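Side-chain contacts in heme utilization carrier protein (Escherichia coli O157:H7, PDB 6U9J), which probably binds heme and carries it in the cytosol, in a pathway linked to anaerobic heme degradation: residues T14-A19 with T24-V29; D42-V47 with I119-K124; C52-V57 with S148-L153; I107-K110 with D115-S118. All blocks are in the same frame, centred on the assembly; numbering follows the deposited sequence. Where two conformers were deposited one is given.

Interaction 1: T14-A19 with T24-V29; sequences TLEVVA and TTLLEV
L26 turns its two methyl branches to different partners on the helix of 15-19. CD1 lies against the CB of L15, 3.6 Å from it. CD2 lies by the carboxylate of E16, and those two side chains cross at a slant. L26 CG stands anti to the backbone N (chi1 179°), which carries the branch point over toward the facing helix although the CB itself starts out to the side.

V29 divides its contacts in a similar way. Its CG1 meets V18 CG1 at 3.9 Å, again with the two side chains crossing aslant. Its CG2 sits 3.7 Å from A19 CB. A19 has only a methyl group, and this lets the backbone of 24-26 pass close by.

The segments belong to two short consecutive helices, 15-22 and 26-31, joined by a tight linker. T24 N donates to A19 O at 3.1 Å, with an N-H...O angle of 165°. This bond ties the linker just ahead of the second helix back to the first. T25 is the N-cap of helix 26-31, and its OG1 accepts from E28 N at 3.1 Å. T14 caps helix 15-22 through a weak bond from V17 N. E16 OE1 has its charged partner in K131. Helix 3-7 adds L3, F6 and L7 around V18, while L120 and F122 of strand 114-122 lie against L26.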
loop_
_atom_site.group_PDB
_atom_site.type_symbol
_atom_site.label_atom_id
_atom_site.label_comp_id
_atom_site.label_asym_id
_atom_site.label_seq_id
_atom_site.Cartn_x
_atom_site.Cartn_y
_atom_site.Cartn_z
ATOM N N THR A 14 -16.807 9.938 -3.224
ATOM C CA THR A 14 -16.209 8.684 -3.660
ATOM C C THR A 14 -17.280 7.634 -3.950
ATOM O O THR A 14 -18.427 7.733 -3.511
ATOM C CB THR A 14 -15.244 8.153 -2.604
ATOM O OG1 THR A 14 -15.981 7.814 -1.421
ATOM C CG2 THR A 14 -14.176 9.194 -2.271
ATOM N N LEU A 15 -16.883 6.603 -4.700
ATOM C CA LEU A 15 -17.805 5.524 -5.039
ATOM C C LEU A 15 -18.003 4.534 -3.895
ATOM O O LEU A 15 -19.027 3.842 -3.861
ATOM C CB LEU A 15 -17.311 4.779 -6.284
ATOM C CG LEU A 15 -17.227 5.583 -7.582
ATOM C CD1 LEU A 15 -16.743 4.696 -8.712
ATOM C CD2 LEU A 15 -18.579 6.205 -7.915
ATOM N N GLU A 16 -17.054 4.445 -2.964
ATOM C CA GLU A 16 -17.251 3.584 -1.801
ATOM C C GLU A 16 -18.365 4.114 -0.910
ATOM O O GLU A 16 -19.142 3.332 -0.347
ATOM C CB GLU A 16 -15.949 3.457 -1.012
ATOM C CG GLU A 16 -14.886 2.612 -1.699
ATOM C CD GLU A 16 -14.038 3.416 -2.676
ATOM O OE1 GLU A 16 -13.028 2.874 -3.172
ATOM O OE2 GLU A 16 -14.371 4.593 -2.944
ATOM N N VAL A 17 -18.463 5.441 -0.779
ATOM C CA VAL A 17 -19.555 6.028 -0.011
ATOM C C VAL A 17 -20.897 5.653 -0.629
ATOM O O VAL A 17 -21.870 5.373 0.083
ATOM C CB VAL A 17 -19.368 7.554 0.093
ATOM C CG1 VAL A 17 -20.658 8.234 0.519
ATOM C CG2 VAL A 17 -18.239 7.888 1.068
ATOM N N VAL A 18 -20.965 5.600 -1.963
ATOM C CA VAL A 18 -22.191 5.160 -2.629
ATOM C C VAL A 18 -22.497 3.712 -2.277
ATOM O O VAL A 18 -23.645 3.352 -1.993
ATOM C CB VAL A 18 -22.084 5.349 -4.151
ATOM C CG1 VAL A 18 -23.301 4.745 -4.833
ATOM C CG2 VAL A 18 -21.939 6.818 -4.502
ATOM N N ALA A 19 -21.482 2.846 -2.330
ATOM C CA ALA A 19 -21.696 1.462 -1.923
ATOM C C ALA A 19 -22.043 1.379 -0.443
ATOM O O ALA A 19 -22.934 0.616 -0.053
ATOM C CB ALA A 19 -20.463 0.612 -2.240
ATOM N N THR A 24 -24.140 -2.176 -0.582
ATOM C CA THR A 24 -23.784 -3.126 -1.628
ATOM C C THR A 24 -22.270 -3.050 -1.836
ATOM O O THR A 24 -21.548 -2.413 -1.061
ATOM C CB THR A 24 -24.594 -2.851 -2.904
ATOM O OG1 THR A 24 -24.456 -3.952 -3.814
ATOM C CG2 THR A 24 -24.142 -1.560 -3.578
ATOM N N THR A 25 -21.778 -3.711 -2.883
ATOM C CA THR A 25 -20.350 -3.765 -3.161
ATOM C C THR A 25 -19.927 -2.653 -4.114
ATOM O O THR A 25 -20.717 -2.166 -4.925
ATOM C CB THR A 25 -19.956 -5.117 -3.761
ATOM O OG1 THR A 25 -20.446 -5.214 -5.107
ATOM C CG2 THR A 25 -20.546 -6.250 -2.930
ATOM N N LEU A 26 -18.649 -2.274 -4.015
ATOM C CA LEU A 26 -18.097 -1.300 -4.952
ATOM C C LEU A 26 -18.221 -1.781 -6.393
ATOM O O LEU A 26 -18.471 -0.978 -7.301
ATOM C CB LEU A 26 -16.641 -1.000 -4.608
ATOM C CG LEU A 26 -15.896 -0.018 -5.506
ATOM C CD1 LEU A 26 -16.518 1.376 -5.405
ATOM C CD2 LEU A 26 -14.422 0.025 -5.117
ATOM N N LEU A 27 -18.040 -3.083 -6.633
ATOM C CA LEU A 27 -18.189 -3.582 -7.999
ATOM C C LEU A 27 -19.593 -3.329 -8.540
ATOM O O LEU A 27 -19.756 -2.903 -9.688
ATOM C CB LEU A 27 -17.853 -5.073 -8.071
ATOM C CG LEU A 27 -18.009 -5.697 -9.464
ATOM C CD1 LEU A 27 -17.163 -4.959 -10.504
ATOM C CD2 LEU A 27 -17.640 -7.169 -9.421
ATOM N N GLU A 28 -20.623 -3.598 -7.736
ATOM C CA GLU A 28 -21.979 -3.369 -8.224
ATOM C C GLU A 28 -22.224 -1.892 -8.520
ATOM O O GLU A 28 -22.900 -1.562 -9.496
ATOM C CB GLU A 28 -23.009 -3.899 -7.226
ATOM C CG GLU A 28 -24.394 -4.059 -7.840
ATOM C CD GLU A 28 -24.432 -5.137 -8.914
ATOM O OE1 GLU A 28 -25.172 -4.965 -9.909
ATOM O OE2 GLU A 28 -23.715 -6.151 -8.767
ATOM N N VAL A 29 -21.663 -0.993 -7.708
ATOM C CA VAL A 29 -21.755 0.436 -8.014
ATOM C C VAL A 29 -21.063 0.740 -9.337
ATOM O O VAL A 29 -21.606 1.434 -10.202
ATOM C CB VAL A 29 -21.154 1.268 -6.872
ATOM C CG1 VAL A 29 -21.051 2.750 -7.273
ATOM C CG2 VAL A 29 -21.972 1.093 -5.606
#

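Interaction 2: D42-V47 with I119-K124; sequences DKFDTV and ILFFNK
F44 CD2 meets F121 CE2 at 3.7 Å, and F44 CE2 is just as near to that same atom. The two side chains cross at about a right angle. Their rings meet obliquely, with planes inclined at 60° and centroids 5.7 Å apart. Beside them V47 and I119 reach toward each other tip to tip, V47 CG1 to I119 CG2 at 4.0 Å. The same V47 methyl lies 4.3 Å from F121 CZ, so it fills the angle between the isoleucine and the ring.

The torsions set this up. F44 holds CG anti to the backbone N (chi1 -179°), which swings the ring across to the strand. F121 CG is anti to the carbonyl carbon instead (chi1 -60°), and its CB already faces the helix.

In the next shell F84 packs edge-to-face with F44, and the W48 ring also meets F44. D45 OD1 lies at the edge of the F44 ring, in its plane, and bonds to H79. On the sheet, M129, L130 and I132 of strand 128-133 flank F121, and I104 of strand 103-111 touches both I119 and F121. The contact joins the first turn of helix 44-51 to strand 114-122 of the antiparallel sheet. No hydrogen bond or salt bridge crosses between the two segments, so the contact rests on shape and apolar burial.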
loop_
_atom_site.group_PDB
_atom_site.type_symbol
_atom_site.label_atom_id
_atom_site.label_comp_id
_atom_site.label_asym_id
_atom_site.label_seq_id
_atom_site.Cartn_x
_atom_site.Cartn_y
_atom_site.Cartn_z
ATOM N N ASP A 42 -9.077 -12.442 -15.640
ATOM C CA ASP A 42 -8.100 -13.045 -16.546
ATOM C C ASP A 42 -7.517 -12.050 -17.544
ATOM O O ASP A 42 -6.586 -12.401 -18.277
ATOM C CB ASP A 42 -8.722 -14.218 -17.306
ATOM C CG ASP A 42 -9.828 -13.785 -18.252
ATOM O OD1 ASP A 42 -10.632 -12.912 -17.879
ATOM O OD2 ASP A 42 -9.885 -14.315 -19.383
ATOM N N LYS A 43 -8.036 -10.829 -17.607
ATOM C CA LYS A 43 -7.430 -9.781 -18.412
ATOM C C LYS A 43 -6.317 -9.055 -17.671
ATOM O O LYS A 43 -5.796 -8.065 -18.187
ATOM C CB LYS A 43 -8.490 -8.770 -18.859
ATOM C CG LYS A 43 -9.560 -9.361 -19.751
ATOM C CD LYS A 43 -8.959 -9.901 -21.037
ATOM C CE LYS A 43 -9.991 -9.885 -22.163
ATOM N NZ LYS A 43 -9.601 -10.772 -23.293
ATOM N N PHE A 44 -5.933 -9.539 -16.485
ATOM C CA PHE A 44 -4.916 -8.862 -15.691
ATOM C C PHE A 44 -3.645 -8.581 -16.485
ATOM O O PHE A 44 -3.142 -7.450 -16.492
ATOM C CB PHE A 44 -4.595 -9.692 -14.443
ATOM C CG PHE A 44 -3.565 -9.057 -13.548
ATOM C CD1 PHE A 44 -2.209 -9.319 -13.726
ATOM C CD2 PHE A 44 -3.954 -8.198 -12.534
ATOM C CE1 PHE A 44 -1.269 -8.715 -12.920
ATOM C CE2 PHE A 44 -3.011 -7.600 -11.720
ATOM C CZ PHE A 44 -1.673 -7.864 -11.914
ATOM N N ASP A 45 -3.057 -9.615 -17.104
ATOM C CA ASP A 45 -1.799 -9.389 -17.804
ATOM C C ASP A 45 -1.955 -8.371 -18.923
ATOM O O ASP A 45 -1.082 -7.520 -19.118
ATOM C CB ASP A 45 -1.259 -10.706 -18.373
ATOM C CG ASP A 45 -0.670 -11.612 -17.317
ATOM O OD1 ASP A 45 -0.215 -11.121 -16.265
ATOM O OD2 ASP A 45 -0.633 -12.836 -17.562
ATOM N N THR A 46 -3.044 -8.463 -19.694
ATOM C CA THR A 46 -3.269 -7.510 -20.777
ATOM C C THR A 46 -3.347 -6.081 -20.246
ATOM O O THR A 46 -2.722 -5.168 -20.798
ATOM C CB THR A 46 -4.550 -7.877 -21.532
ATOM O OG1 THR A 46 -4.373 -9.141 -22.187
ATOM C CG2 THR A 46 -4.898 -6.823 -22.569
ATOM N N VAL A 47 -4.085 -5.881 -19.155
ATOM C CA VAL A 47 -4.239 -4.541 -18.592
ATOM C C VAL A 47 -2.921 -4.065 -18.000
ATOM O O VAL A 47 -2.448 -2.957 -18.286
ATOM C CB VAL A 47 -5.358 -4.528 -17.536
ATOM C CG1 VAL A 47 -5.368 -3.197 -16.775
ATOM C CG2 VAL A 47 -6.716 -4.816 -18.190
ATOM N N ILE A 119 -8.314 2.688 -13.188
ATOM C CA ILE A 119 -8.430 1.239 -13.317
ATOM C C ILE A 119 -8.548 0.666 -11.917
ATOM O O ILE A 119 -7.696 0.935 -11.069
ATOM C CB ILE A 119 -7.222 0.651 -14.049
ATOM C CG1 ILE A 119 -7.096 1.290 -15.421
ATOM C CG2 ILE A 119 -7.313 -0.889 -14.146
ATOM C CD1 ILE A 119 -5.792 1.010 -16.097
ATOM N N LEU A 120 -9.606 -0.097 -11.670
ATOM C CA LEU A 120 -9.858 -0.718 -10.376
ATOM C C LEU A 120 -9.707 -2.220 -10.522
ATOM O O LEU A 120 -10.282 -2.819 -11.438
ATOM C CB LEU A 120 -11.257 -0.395 -9.850
ATOM C CG LEU A 120 -11.380 0.819 -8.935
ATOM C CD1 LEU A 120 -10.755 2.036 -9.595
ATOM C CD2 LEU A 120 -12.844 1.071 -8.625
ATOM N N PHE A 121 -8.949 -2.821 -9.613
ATOM C CA PHE A 121 -8.797 -4.268 -9.544
ATOM C C PHE A 121 -9.617 -4.757 -8.364
ATOM O O PHE A 121 -9.436 -4.271 -7.245
ATOM C CB PHE A 121 -7.328 -4.665 -9.368
ATOM C CG PHE A 121 -6.426 -4.210 -10.488
ATOM C CD1 PHE A 121 -5.953 -2.899 -10.533
ATOM C CD2 PHE A 121 -6.034 -5.089 -11.489
ATOM C CE1 PHE A 121 -5.124 -2.474 -11.554
ATOM C CE2 PHE A 121 -5.205 -4.683 -12.505
ATOM C CZ PHE A 121 -4.744 -3.369 -12.550
ATOM N N PHE A 122 -10.519 -5.703 -8.609
ATOM C CA PHE A 122 -11.453 -6.182 -7.593
ATOM C C PHE A 122 -11.112 -7.584 -7.104
ATOM O O PHE A 122 -10.708 -8.450 -7.890
ATOM C CB PHE A 122 -12.882 -6.220 -8.137
ATOM C CG PHE A 122 -13.448 -4.880 -8.442
ATOM C CD1 PHE A 122 -13.273 -4.318 -9.693
ATOM C CD2 PHE A 122 -14.142 -4.187 -7.477
ATOM C CE1 PHE A 122 -13.800 -3.067 -9.986
ATOM C CE2 PHE A 122 -14.673 -2.937 -7.755
ATOM C CZ PHE A 122 -14.496 -2.380 -9.016
ATOM N N ASN A 123 -11.350 -7.819 -5.813
ATOM C CA ASN A 123 -11.262 -9.163 -5.259
ATOM C C ASN A 123 -12.622 -9.852 -5.375
ATOM O O ASN A 123 -13.589 -9.296 -5.900
ATOM C CB ASN A 123 -10.751 -9.125 -3.813
ATOM C CG ASN A 123 -11.661 -8.345 -2.875
ATOM O OD1 ASN A 123 -12.876 -8.300 -3.044
ATOM N ND2 ASN A 123 -11.061 -7.726 -1.865
ATOM N N LYS A 124 -12.705 -11.085 -4.879
ATOM C CA LYS A 124 -13.933 -11.852 -5.032
ATOM C C LYS A 124 -15.083 -11.333 -4.180
ATOM O O LYS A 124 -16.226 -11.732 -4.416
ATOM C CB LYS A 124 -13.675 -13.322 -4.700
ATOM C CG LYS A 124 -13.439 -13.596 -3.225
ATOM C CD LYS A 124 -12.821 -14.979 -3.029
ATOM C CE LYS A 124 -13.021 -15.487 -1.612
ATOM N NZ LYS A 124 -12.356 -14.622 -0.599
#

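Interaction 3: C52-V57 with S148-L153; sequences CEWGNV and SAFHTL
W54 lays its indole against helix 144-157 and carries this whole contact. The first kind of interaction is CH-pi. A149 CB sits over one face of the five-membered ring, 3.9 Å from its centroid and 26° off the normal. It is displaced toward the rim, and its nearest ring atom is W54 NE1 at 3.5 Å. A side chain as small as a methyl lets the indole come right up to the helix backbone: W54 CH2 is 3.6 Å from F150 CA.

Apolar packing takes up the six-membered ring. F150 CB meets W54 CH2 at 3.9 Å, the two side chains crossing at a slant. L153 comes across the indole at about a right angle, its CD2 3.8 Å from W54 CZ2. L153 CG is anti to the backbone N (chi1 172°), which directs the isobutyl group at the indole. L134 touches both W54 and F150, and I119 of strand 114-122 touches the same two residues. The contact thus joins the turn between helix 44-51 and strand 56-62 to the long C-terminal helix packed on the sheet.

The polar link is a single water. It donates to A149 O at 2.9 Å and accepts a weak bond from W54 NE1 at 3.4 Å. Q146, one turn earlier on the helix, donates to N56 O and weakly to W54 O, which ties the turn down near the indole. The grip is therefore chiefly dispersive, and the indole N-H is only loosely held through its solvent bridge.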
loop_
_atom_site.group_PDB
_atom_site.type_symbol
_atom_site.label_atom_id
_atom_site.label_comp_id
_atom_site.label_asym_id
_atom_site.label_seq_id
_atom_site.Cartn_x
_atom_site.Cartn_y
_atom_site.Cartn_z
ATOM N N CYS A 52 1.898 -0.347 -18.290
ATOM C CA CYS A 52 3.345 -0.208 -18.162
ATOM C C CYS A 52 3.954 0.650 -19.263
ATOM O O CYS A 52 5.103 1.087 -19.133
ATOM C CB CYS A 52 4.011 -1.588 -18.189
ATOM S SG CYS A 52 3.832 -2.531 -16.649
ATOM N N GLU A 53 3.218 0.907 -20.345
ATOM C CA GLU A 53 3.741 1.695 -21.447
ATOM C C GLU A 53 3.294 3.151 -21.419
ATOM O O GLU A 53 3.733 3.930 -22.270
ATOM C CB GLU A 53 3.320 1.065 -22.774
ATOM C CG GLU A 53 3.771 -0.374 -22.889
ATOM C CD GLU A 53 3.458 -0.976 -24.237
ATOM O OE1 GLU A 53 4.398 -1.483 -24.895
ATOM O OE2 GLU A 53 2.276 -0.942 -24.633
ATOM N N TRP A 54 2.460 3.540 -20.453
ATOM C CA TRP A 54 1.755 4.818 -20.509
ATOM C C TRP A 54 2.526 5.986 -19.912
ATOM O O TRP A 54 2.051 7.128 -20.016
ATOM C CB TRP A 54 0.420 4.699 -19.781
ATOM C CG TRP A 54 -0.615 3.893 -20.484
ATOM C CD1 TRP A 54 -0.510 3.293 -21.709
ATOM C CD2 TRP A 54 -1.936 3.613 -20.007
ATOM N NE1 TRP A 54 -1.685 2.646 -22.015
ATOM C CE2 TRP A 54 -2.576 2.827 -20.987
ATOM C CE3 TRP A 54 -2.641 3.951 -18.840
ATOM C CZ2 TRP A 54 -3.892 2.375 -20.840
ATOM C CZ3 TRP A 54 -3.943 3.493 -18.690
ATOM C CH2 TRP A 54 -4.555 2.710 -19.688
ATOM N N GLY A 55 3.674 5.751 -19.283
ATOM C CA GLY A 55 4.353 6.830 -18.579
ATOM C C GLY A 55 3.968 6.935 -17.114
ATOM O O GLY A 55 3.616 5.933 -16.488
ATOM N N ASN A 56 4.023 8.137 -16.545
ATOM C CA ASN A 56 3.793 8.271 -15.112
ATOM C C ASN A 56 2.312 8.131 -14.782
ATOM O O ASN A 56 1.477 8.917 -15.252
ATOM C CB ASN A 56 4.334 9.603 -14.606
ATOM C CG ASN A 56 5.845 9.707 -14.753
ATOM O OD1 ASN A 56 6.584 8.798 -14.369
ATOM N ND2 ASN A 56 6.312 10.824 -15.304
ATOM N N VAL A 57 1.993 7.132 -13.962
ATOM C CA VAL A 57 0.655 6.929 -13.429
ATOM C C VAL A 57 0.749 6.918 -11.905
ATOM O O VAL A 57 1.837 6.890 -11.332
ATOM C CB VAL A 57 0.010 5.630 -13.957
ATOM C CG1 VAL A 57 -0.178 5.705 -15.480
ATOM C CG2 VAL A 57 0.839 4.394 -13.575
ATOM N N SER A 148 -5.984 9.172 -24.203
ATOM C CA SER A 148 -6.172 8.495 -25.481
ATOM C C SER A 148 -5.793 7.016 -25.390
ATOM O O SER A 148 -6.531 6.146 -25.866
ATOM C CB SER A 148 -5.349 9.189 -26.562
ATOM O OG SER A 148 -5.597 8.598 -27.828
ATOM N N ALA A 149 -4.658 6.716 -24.756
ATOM C CA ALA A 149 -4.235 5.323 -24.615
ATOM C C ALA A 149 -5.208 4.532 -23.741
ATOM O O ALA A 149 -5.512 3.365 -24.022
ATOM C CB ALA A 149 -2.824 5.289 -24.036
ATOM N N PHE A 150 -5.718 5.163 -22.682
ATOM C CA PHE A 150 -6.741 4.548 -21.847
ATOM C C PHE A 150 -7.984 4.206 -22.668
ATOM O O PHE A 150 -8.544 3.111 -22.545
ATOM C CB PHE A 150 -7.034 5.515 -20.682
ATOM C CG PHE A 150 -8.158 5.121 -19.767
ATOM C CD1 PHE A 150 -9.478 5.464 -20.068
ATOM C CD2 PHE A 150 -7.893 4.523 -18.544
ATOM C CE1 PHE A 150 -10.501 5.133 -19.196
ATOM C CE2 PHE A 150 -8.918 4.199 -17.670
ATOM C CZ PHE A 150 -10.217 4.507 -17.993
ATOM N N HIS A 151 -8.435 5.139 -23.522
ATOM C CA HIS A 151 -9.588 4.859 -24.373
ATOM C C HIS A 151 -9.309 3.728 -25.355
ATOM O O HIS A 151 -10.202 2.922 -25.649
ATOM C CB HIS A 151 -9.987 6.115 -25.133
ATOM C CG HIS A 151 -10.668 7.131 -24.281
ATOM N ND1 HIS A 151 -10.544 8.484 -24.501
ATOM C CD2 HIS A 151 -11.479 6.991 -23.205
ATOM C CE1 HIS A 151 -11.250 9.138 -23.595
ATOM N NE2 HIS A 151 -11.839 8.261 -22.806
ATOM N N THR A 152 -8.083 3.657 -25.875
ATOM C CA THR A 152 -7.723 2.545 -26.757
ATOM C C THR A 152 -7.814 1.206 -26.031
ATOM O O THR A 152 -8.321 0.223 -26.584
ATOM C CB THR A 152 -6.321 2.778 -27.322
ATOM O OG1 THR A 152 -6.347 3.936 -28.163
ATOM C CG2 THR A 152 -5.850 1.585 -28.146
ATOM N N LEU A 153 -7.352 1.154 -24.784
ATOM C CA LEU A 153 -7.437 -0.094 -24.027
ATOM C C LEU A 153 -8.885 -0.462 -23.738
ATOM O O LEU A 153 -9.277 -1.626 -23.881
ATOM C CB LEU A 153 -6.651 0.026 -22.726
ATOM C CG LEU A 153 -6.787 -1.125 -21.714
ATOM C CD1 LEU A 153 -6.340 -2.493 -22.288
ATOM C CD2 LEU A 153 -5.997 -0.796 -20.451
HETATM O O HOH W 1 -3.403 1.599 -24.810
#

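Interaction 4: I107-K110 with D115-S118; sequences IERK and DTAS
Strands 103-111 and 114-122 form a beta hairpin within the antiparallel sheet, and this contact is its stretch near the turn. I107-S118 and R109-T116 are the hydrogen-bonded pairs. E108-A117 and K110-D115 are the non-hydrogen-bonded ones. I107 N gives to S118 O and S118 N to I107 O, both at 2.9 Å. The next rung is less even: T116 N to R109 O is 2.9 Å, while R109 N to T116 O stretches to 3.3 Å. Two CA-H...O contacts lie between the rungs, from A117 CA to I107 O and from E108 CA to T116 O.

I107, R109, T116 and S118 share one face of the sheet. The R109 guanidinium makes a salt bridge with E10 and a bond to G13 O. A water donates to I107 O and also bonds S118 OG. That hydroxyl reaches it because S118 OG stands between its backbone N and carbonyl carbon (chi1 63°). In one of two T116 conformers, OG1 bonds the same water.

E108, K110, A117 and D115 occupy the other face. There E108 OE2 forms a probable hydrogen bond with H151 NE2, and F150 of helix 144-157 covers A117. At the exposed end K110 NZ makes a salt bridge to D115 OD1 at 3.0 Å, approaching from above the carboxylate plane, 47° out of it.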
loop_
_atom_site.group_PDB
_atom_site.type_symbol
_atom_site.label_atom_id
_atom_site.label_comp_id
_atom_site.label_asym_id
_atom_site.label_seq_id
_atom_site.Cartn_x
_atom_site.Cartn_y
_atom_site.Cartn_z
ATOM N N ILE A 107 -12.765 3.145 -15.503
ATOM C CA ILE A 107 -13.791 4.106 -15.111
ATOM C C ILE A 107 -13.391 5.514 -15.520
ATOM O O ILE A 107 -12.251 5.934 -15.318
ATOM C CB ILE A 107 -14.025 4.059 -13.587
ATOM C CG1 ILE A 107 -14.504 2.668 -13.173
ATOM C CG2 ILE A 107 -15.032 5.160 -13.166
ATOM C CD1 ILE A 107 -14.336 2.387 -11.690
ATOM N N GLU A 108 -14.354 6.268 -16.051
ATOM C CA GLU A 108 -14.206 7.705 -16.240
ATOM C C GLU A 108 -15.363 8.390 -15.537
ATOM O O GLU A 108 -16.518 7.994 -15.714
ATOM C CB GLU A 108 -14.190 8.086 -17.720
ATOM C CG GLU A 108 -13.003 7.503 -18.469
ATOM C CD GLU A 108 -13.086 7.769 -19.961
ATOM O OE1 GLU A 108 -13.491 6.854 -20.707
ATOM O OE2 GLU A 108 -12.754 8.899 -20.381
ATOM N N ARG A 109 -15.049 9.378 -14.710
ATOM C CA ARG A 109 -16.107 10.145 -14.053
ATOM C C ARG A 109 -15.533 11.463 -13.566
ATOM O O ARG A 109 -14.331 11.715 -13.639
ATOM C CB ARG A 109 -16.714 9.355 -12.887
ATOM C CG ARG A 109 -15.700 9.018 -11.804
ATOM C CD ARG A 109 -16.338 8.238 -10.661
ATOM N NE ARG A 109 -17.355 9.043 -9.984
ATOM C CZ ARG A 109 -17.277 9.477 -8.727
ATOM N NH1 ARG A 109 -18.263 10.210 -8.223
ATOM N NH2 ARG A 109 -16.231 9.174 -7.969
ATOM N N LYS A 110 -16.418 12.332 -13.086
ATOM C CA LYS A 110 -15.952 13.511 -12.380
ATOM C C LYS A 110 -15.931 13.250 -10.881
ATOM O O LYS A 110 -16.859 12.647 -10.330
ATOM C CB LYS A 110 -16.830 14.723 -12.692
ATOM C CG LYS A 110 -16.483 15.367 -14.025
ATOM C CD LYS A 110 -17.151 16.703 -14.196
ATOM C CE LYS A 110 -16.869 17.249 -15.579
ATOM N NZ LYS A 110 -15.568 17.965 -15.640
ATOM N N ASP A 115 -12.163 15.813 -13.894
ATOM C CA ASP A 115 -12.135 14.624 -14.744
ATOM C C ASP A 115 -11.132 13.627 -14.174
ATOM O O ASP A 115 -10.013 14.000 -13.815
ATOM C CB ASP A 115 -11.728 14.976 -16.180
ATOM C CG ASP A 115 -12.896 15.429 -17.057
ATOM O OD1 ASP A 115 -14.034 15.552 -16.560
ATOM O OD2 ASP A 115 -12.643 15.655 -18.263
ATOM N N THR A 116 -11.531 12.356 -14.095
ATOM C CA THR A 116 -10.661 11.286 -13.609
ATOM C C THR A 116 -10.800 10.071 -14.503
ATOM O O THR A 116 -11.853 9.832 -15.096
ATOM C CB THR A 116 -10.986 10.826 -12.181
ATOM O OG1 THR A 116 -12.233 10.121 -12.184
ATOM C CG2 THR A 116 -11.016 11.994 -11.189
ATOM N N ALA A 117 -9.737 9.275 -14.569
ATOM C CA ALA A 117 -9.747 8.042 -15.336
ATOM C C ALA A 117 -8.964 7.035 -14.522
ATOM O O ALA A 117 -7.822 7.311 -14.149
ATOM C CB ALA A 117 -9.115 8.218 -16.718
ATOM N N SER A 118 -9.598 5.919 -14.192
ATOM C CA SER A 118 -8.999 4.989 -13.248
ATOM C C SER A 118 -9.198 3.551 -13.693
ATOM O O SER A 118 -10.107 3.221 -14.460
ATOM C CB SER A 118 -9.600 5.168 -11.846
ATOM O OG SER A 118 -10.982 4.882 -11.843
HETATM O O HOH W 2 -12.302 7.485 -12.451
#

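How the interactions relate
Interactions 1 and 2 are buried. Interaction 2 is wholly apolar across its segments, interaction 1 mainly so, with one backbone hydrogen bond. Interactions 3 and 4 are only partly buried and bring in water. Interaction 4 is the most polar, with paired backbone bonds and a surface salt bridge. Interactions 2 and 4 share strand 114-122 and touch through L120 and I107. Interaction 1 packs its helices on the sheet near both of them. Interactions 2 and 3 meet at I119. Interaction 3 also reaches interaction 4, through helix 144-157. The centres of interactions 1 and 3 are about 25 Å apart, on opposite sides of the chain's centre.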